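Local coordinates for DUF192 domain-containing protein (Novosphingobium aromaticivorans, PDB 3M7A), which is of unknown function but belongs to the DUF192 (COG1430) family and is probably made with an export signal, perhaps as a lipoprotein, at residues A[25-36]-A[130-140]. Sequence-based numbering, arbitrary orientation.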
loop_
_atom_site.group_PDB
_atom_site.type_symbol
_atom_site.label_atom_id
_atom_site.label_comp_id
_atom_site.label_asym_id
_atom_site.label_seq_id
_atom_site.Cartn_x
_atom_site.Cartn_y
_atom_site.Cartn_z
ATOM N N VAL A 25 7.509 -3.029 -4.482
ATOM C CA VAL A 25 6.315 -3.873 -4.291
ATOM C C VAL A 25 5.648 -3.974 -5.649
ATOM O O VAL A 25 5.487 -2.965 -6.323
ATOM C CB VAL A 25 5.340 -3.258 -3.261
ATOM C CG1 VAL A 25 4.071 -4.102 -3.154
ATOM C CG2 VAL A 25 6.023 -3.069 -1.919
ATOM N N THR A 26 5.254 -5.190 -6.030
ATOM C CA THR A 26 4.575 -5.411 -7.302
ATOM C C THR A 26 3.178 -5.913 -7.061
ATOM O O THR A 26 2.903 -6.584 -6.069
ATOM C CB THR A 26 5.362 -6.401 -8.212
ATOM O OG1 THR A 26 5.466 -7.675 -7.575
ATOM C CG2 THR A 26 6.754 -5.832 -8.537
ATOM N N VAL A 27 2.307 -5.538 -7.978
ATOM C CA VAL A 27 0.924 -5.970 -7.978
ATOM C C VAL A 27 0.654 -6.476 -9.394
ATOM O O VAL A 27 0.782 -5.715 -10.361
ATOM C CB VAL A 27 -0.086 -4.853 -7.601
ATOM C CG1 VAL A 27 -1.481 -5.418 -7.526
ATOM C CG2 VAL A 27 0.301 -4.196 -6.263
ATOM N N THR A 28 0.263 -7.752 -9.515
ATOM C CA THR A 28 0.168 -8.416 -10.811
ATOM C C THR A 28 -1.158 -9.139 -10.940
ATOM O O THR A 28 -1.588 -9.875 -10.042
ATOM C CB THR A 28 1.349 -9.383 -11.020
ATOM O OG1 THR A 28 2.563 -8.676 -10.787
ATOM C CG2 THR A 28 1.341 -9.966 -12.428
ATOM N N GLY A 29 -1.816 -8.907 -12.069
ATOM C CA GLY A 29 -3.092 -9.534 -12.358
ATOM C C GLY A 29 -3.451 -9.359 -13.823
ATOM O O GLY A 29 -2.565 -9.115 -14.658
ATOM N N THR A 30 -4.745 -9.412 -14.131
ATOM C CA THR A 30 -5.205 -9.287 -15.515
ATOM C C THR A 30 -4.796 -7.962 -16.137
ATOM O O THR A 30 -4.508 -7.897 -17.321
ATOM C CB THR A 30 -6.726 -9.450 -15.601
ATOM O OG1 THR A 30 -7.073 -10.710 -15.034
ATOM C CG2 THR A 30 -7.199 -9.399 -17.039
ATOM N N SER A 31 -4.755 -6.897 -15.332
ATOM C CA SER A 31 -4.341 -5.588 -15.845
ATOM C C SER A 31 -2.864 -5.481 -16.162
ATOM O O SER A 31 -2.444 -4.501 -16.793
ATOM C CB SER A 31 -4.734 -4.479 -14.861
ATOM O OG SER A 31 -3.894 -4.483 -13.713
ATOM N N GLY A 32 -2.067 -6.460 -15.744
ATOM C CA GLY A 32 -0.642 -6.404 -15.952
ATOM C C GLY A 32 0.116 -6.365 -14.623
ATOM O O GLY A 32 -0.390 -6.844 -13.600
ATOM N N ARG A 33 1.307 -5.781 -14.663
ATOM C CA ARG A 33 2.200 -5.714 -13.528
ATOM C C ARG A 33 2.487 -4.266 -13.222
ATOM O O ARG A 33 2.939 -3.526 -14.093
ATOM C CB ARG A 33 3.497 -6.498 -13.789
ATOM C CG ARG A 33 4.509 -6.493 -12.634
ATOM C CD ARG A 33 5.686 -7.354 -13.008
ATOM N NE ARG A 33 6.615 -7.693 -11.936
ATOM C CZ ARG A 33 6.481 -8.714 -11.094
ATOM N NH1 ARG A 33 5.374 -9.443 -11.087
ATOM N NH2 ARG A 33 7.478 -9.030 -10.274
ATOM N N HIS A 34 2.236 -3.887 -11.965
ATOM C CA HIS A 34 2.436 -2.524 -11.460
ATOM C C HIS A 34 3.493 -2.555 -10.382
ATOM O O HIS A 34 3.575 -3.540 -9.636
ATOM C CB HIS A 34 1.130 -1.977 -10.875
ATOM C CG HIS A 34 -0.022 -2.137 -11.794
ATOM N ND1 HIS A 34 -0.266 -1.281 -12.842
ATOM C CD2 HIS A 34 -0.972 -3.096 -11.855
ATOM C CE1 HIS A 34 -1.329 -1.700 -13.504
ATOM N NE2 HIS A 34 -1.787 -2.795 -12.921
ATOM N N VAL A 35 4.268 -1.481 -10.280
ATOM C CA VAL A 35 5.407 -1.427 -9.376
ATOM C C VAL A 35 5.363 -0.137 -8.555
ATOM O O VAL A 35 5.193 0.938 -9.117
ATOM C CB VAL A 35 6.765 -1.450 -10.166
ATOM C CG1 VAL A 35 7.936 -1.466 -9.187
ATOM C CG2 VAL A 35 6.816 -2.640 -11.093
ATOM N N PHE A 36 5.502 -0.259 -7.238
ATOM C CA PHE A 36 5.500 0.869 -6.313
ATOM C C PHE A 36 6.748 0.817 -5.449
ATOM O O PHE A 36 6.962 -0.177 -4.771
ATOM C CB PHE A 36 4.240 0.862 -5.453
ATOM C CG PHE A 36 2.987 0.850 -6.261
ATOM C CD1 PHE A 36 2.464 2.024 -6.766
ATOM C CD2 PHE A 36 2.338 -0.338 -6.577
ATOM C CE1 PHE A 36 1.309 2.033 -7.537
ATOM C CE2 PHE A 36 1.194 -0.355 -7.361
ATOM C CZ PHE A 36 0.667 0.830 -7.829
ATOM N N LEU A 130 -5.458 1.945 -12.797
ATOM C CA LEU A 130 -4.507 0.891 -13.175
ATOM C C LEU A 130 -5.132 -0.451 -13.471
ATOM O O LEU A 130 -4.523 -1.276 -14.171
ATOM C CB LEU A 130 -3.438 0.731 -12.088
ATOM C CG LEU A 130 -2.501 1.926 -11.893
ATOM C CD1 LEU A 130 -1.536 1.646 -10.737
ATOM C CD2 LEU A 130 -1.754 2.301 -13.161
ATOM N N GLY A 131 -6.315 -0.682 -12.935
ATOM C CA GLY A 131 -6.961 -1.963 -13.050
ATOM C C GLY A 131 -6.635 -2.975 -11.974
ATOM O O GLY A 131 -6.900 -4.159 -12.177
ATOM N N ILE A 132 -6.081 -2.526 -10.852
ATOM C CA ILE A 132 -5.785 -3.414 -9.727
ATOM C C ILE A 132 -7.108 -3.883 -9.125
ATOM O O ILE A 132 -8.025 -3.077 -8.907
ATOM C CB ILE A 132 -4.880 -2.702 -8.698
ATOM C CG1 ILE A 132 -3.485 -2.439 -9.288
ATOM C CG2 ILE A 132 -4.785 -3.526 -7.407
ATOM C CD1 ILE A 132 -2.590 -1.548 -8.451
ATOM N N LYS A 133 -7.216 -5.191 -8.890
ATOM C CA LYS A 133 -8.471 -5.808 -8.444
ATOM C C LYS A 133 -8.239 -6.859 -7.365
ATOM O O LYS A 133 -7.172 -7.437 -7.292
ATOM C CB LYS A 133 -9.185 -6.446 -9.641
ATOM C CG LYS A 133 -9.787 -5.399 -10.586
ATOM C CD LYS A 133 -10.355 -5.966 -11.856
ATOM C CE LYS A 133 -10.927 -4.842 -12.708
ATOM N NZ LYS A 133 -11.936 -4.033 -11.981
ATOM N N PRO A 134 -9.271 -7.129 -6.554
ATOM C CA PRO A 134 -9.194 -8.263 -5.653
ATOM C C PRO A 134 -8.799 -9.520 -6.410
ATOM O O PRO A 134 -9.259 -9.762 -7.539
ATOM C CB PRO A 134 -10.605 -8.345 -5.069
ATOM C CG PRO A 134 -11.101 -6.911 -5.099
ATOM C CD PRO A 134 -10.547 -6.386 -6.404
ATOM N N GLY A 135 -7.937 -10.323 -5.788
ATOM C CA GLY A 135 -7.343 -11.488 -6.416
ATOM C C GLY A 135 -5.943 -11.294 -6.982
ATOM O O GLY A 135 -5.203 -12.273 -7.167
ATOM N N ASP A 136 -5.547 -10.057 -7.247
ATOM C CA ASP A 136 -4.224 -9.801 -7.801
ATOM C C ASP A 136 -3.158 -10.151 -6.771
ATOM O O ASP A 136 -3.370 -10.090 -5.561
ATOM C CB ASP A 136 -4.075 -8.337 -8.189
ATOM C CG ASP A 136 -4.881 -7.972 -9.415
ATOM O OD1 ASP A 136 -5.537 -8.857 -10.027
ATOM O OD2 ASP A 136 -4.864 -6.782 -9.733
ATOM N N LYS A 137 -2.010 -10.576 -7.285
ATOM C CA LYS A 137 -0.902 -11.054 -6.453
ATOM C C LYS A 137 -0.000 -9.867 -6.130
ATOM O O LYS A 137 0.505 -9.156 -7.022
ATOM C CB LYS A 137 -0.115 -12.159 -7.170
ATOM C CG LYS A 137 0.896 -12.906 -6.292
ATOM C CD LYS A 137 0.191 -14.037 -5.491
ATOM C CE LYS A 137 1.138 -15.057 -4.900
ATOM N NZ LYS A 137 0.402 -16.090 -4.087
ATOM N N VAL A 138 0.265 -9.683 -4.847
ATOM C CA VAL A 138 1.162 -8.629 -4.357
ATOM C C VAL A 138 2.430 -9.275 -3.828
ATOM O O VAL A 138 2.350 -10.237 -3.055
ATOM C CB VAL A 138 0.474 -7.787 -3.255
ATOM C CG1 VAL A 138 1.380 -6.643 -2.780
ATOM C CG2 VAL A 138 -0.911 -7.288 -3.733
ATOM N N GLU A 139 3.589 -8.777 -4.257
ATOM C CA GLU A 139 4.869 -9.331 -3.829
ATOM C C GLU A 139 5.806 -8.233 -3.370
ATOM O O GLU A 139 5.802 -7.117 -3.884
ATOM C CB GLU A 139 5.526 -10.095 -4.980
ATOM C CG GLU A 139 4.778 -11.325 -5.435
ATOM C CD GLU A 139 4.919 -12.515 -4.498
ATOM O OE1 GLU A 139 5.680 -12.430 -3.497
ATOM O OE2 GLU A 139 4.266 -13.553 -4.774
ATOM N N TRP A 140 6.577 -8.588 -2.357
ATOM C CA TRP A 140 7.599 -7.735 -1.788
ATOM C C TRP A 140 8.745 -8.612 -1.299
ATOM O O TRP A 140 8.578 -9.863 -1.264
ATOM C CB TRP A 140 7.043 -6.917 -0.604
ATOM C CG TRP A 140 6.447 -7.798 0.483
ATOM C CD1 TRP A 140 7.098 -8.335 1.571
ATOM C CD2 TRP A 140 5.103 -8.294 0.563
ATOM N NE1 TRP A 140 6.244 -9.093 2.302
ATOM C CE2 TRP A 140 5.015 -9.097 1.716
ATOM C CE3 TRP A 140 3.957 -8.122 -0.212
ATOM C CZ2 TRP A 140 3.835 -9.740 2.090
ATOM C CZ3 TRP A 140 2.780 -8.760 0.170
ATOM C CH2 TRP A 140 2.730 -9.535 1.314
ATOM O OXT TRP A 140 9.798 -8.077 -0.922
HETATM O O HOH W 1 3.127 -9.087 -8.069
HETATM O O HOH W 2 -5.626 -6.598 -12.484
HETATM O O HOH W 3 -2.829 -5.752 -11.226
#
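T26 and E139 pair across two antiparallel strands, 25-29 and 137-139, T26 N giving to E139 O (2.9 Å) and E139 N returning to T26 O. T28 and K137 repeat the exchange, so the C-terminal strand extends the mixed sheet along the outer side of the 21-29/32-41 hairpin. The tight side faces the core: chi1 of -176° sets V27 CG1 opposite its own N, where it meets I132 CG2 at 3.8 Å, V25 CG1 touches V138 CG1, and strand 118-123 covers V27 and F36 through L120. Farther along, L130 CB lies over one face of the H34 imidazole, a CH-pi contact 3.9 Å from the ring centroid, while I132 CG1 approaches H34 CD2 obliquely; L130 CD1 and I132 CD1 reach the F36 ring at its edge. H34 NE2 is hydrogen-bonded to S31 OG (2.8 Å). With H34 shortened to an alanine, L130 and I132 would probably lose the ring they pack against and S31 OG its ring partner. The other side is looser and watered. One water joins T26 OG1, T28 OG1 and K137 O; K137 NZ bonds the backbone O of D92, and E139 OE1 forms a salt bridge with R93. Where the G29-G32 turn faces the end of helix 126-130 and the K133-D136 turn, a second water links S31 N, G131 O and D136 OD2, and a third, its O 2.7 Å from D136 OD2, bridges that atom to S31 OG. K133 N also reaches D136 OD2, from above the carboxylate plane (3.0 Å). With one backbone N-H and two waters donating to OD2, the D136 carboxylate is likely to stay ionised, joining the two turns largely through water.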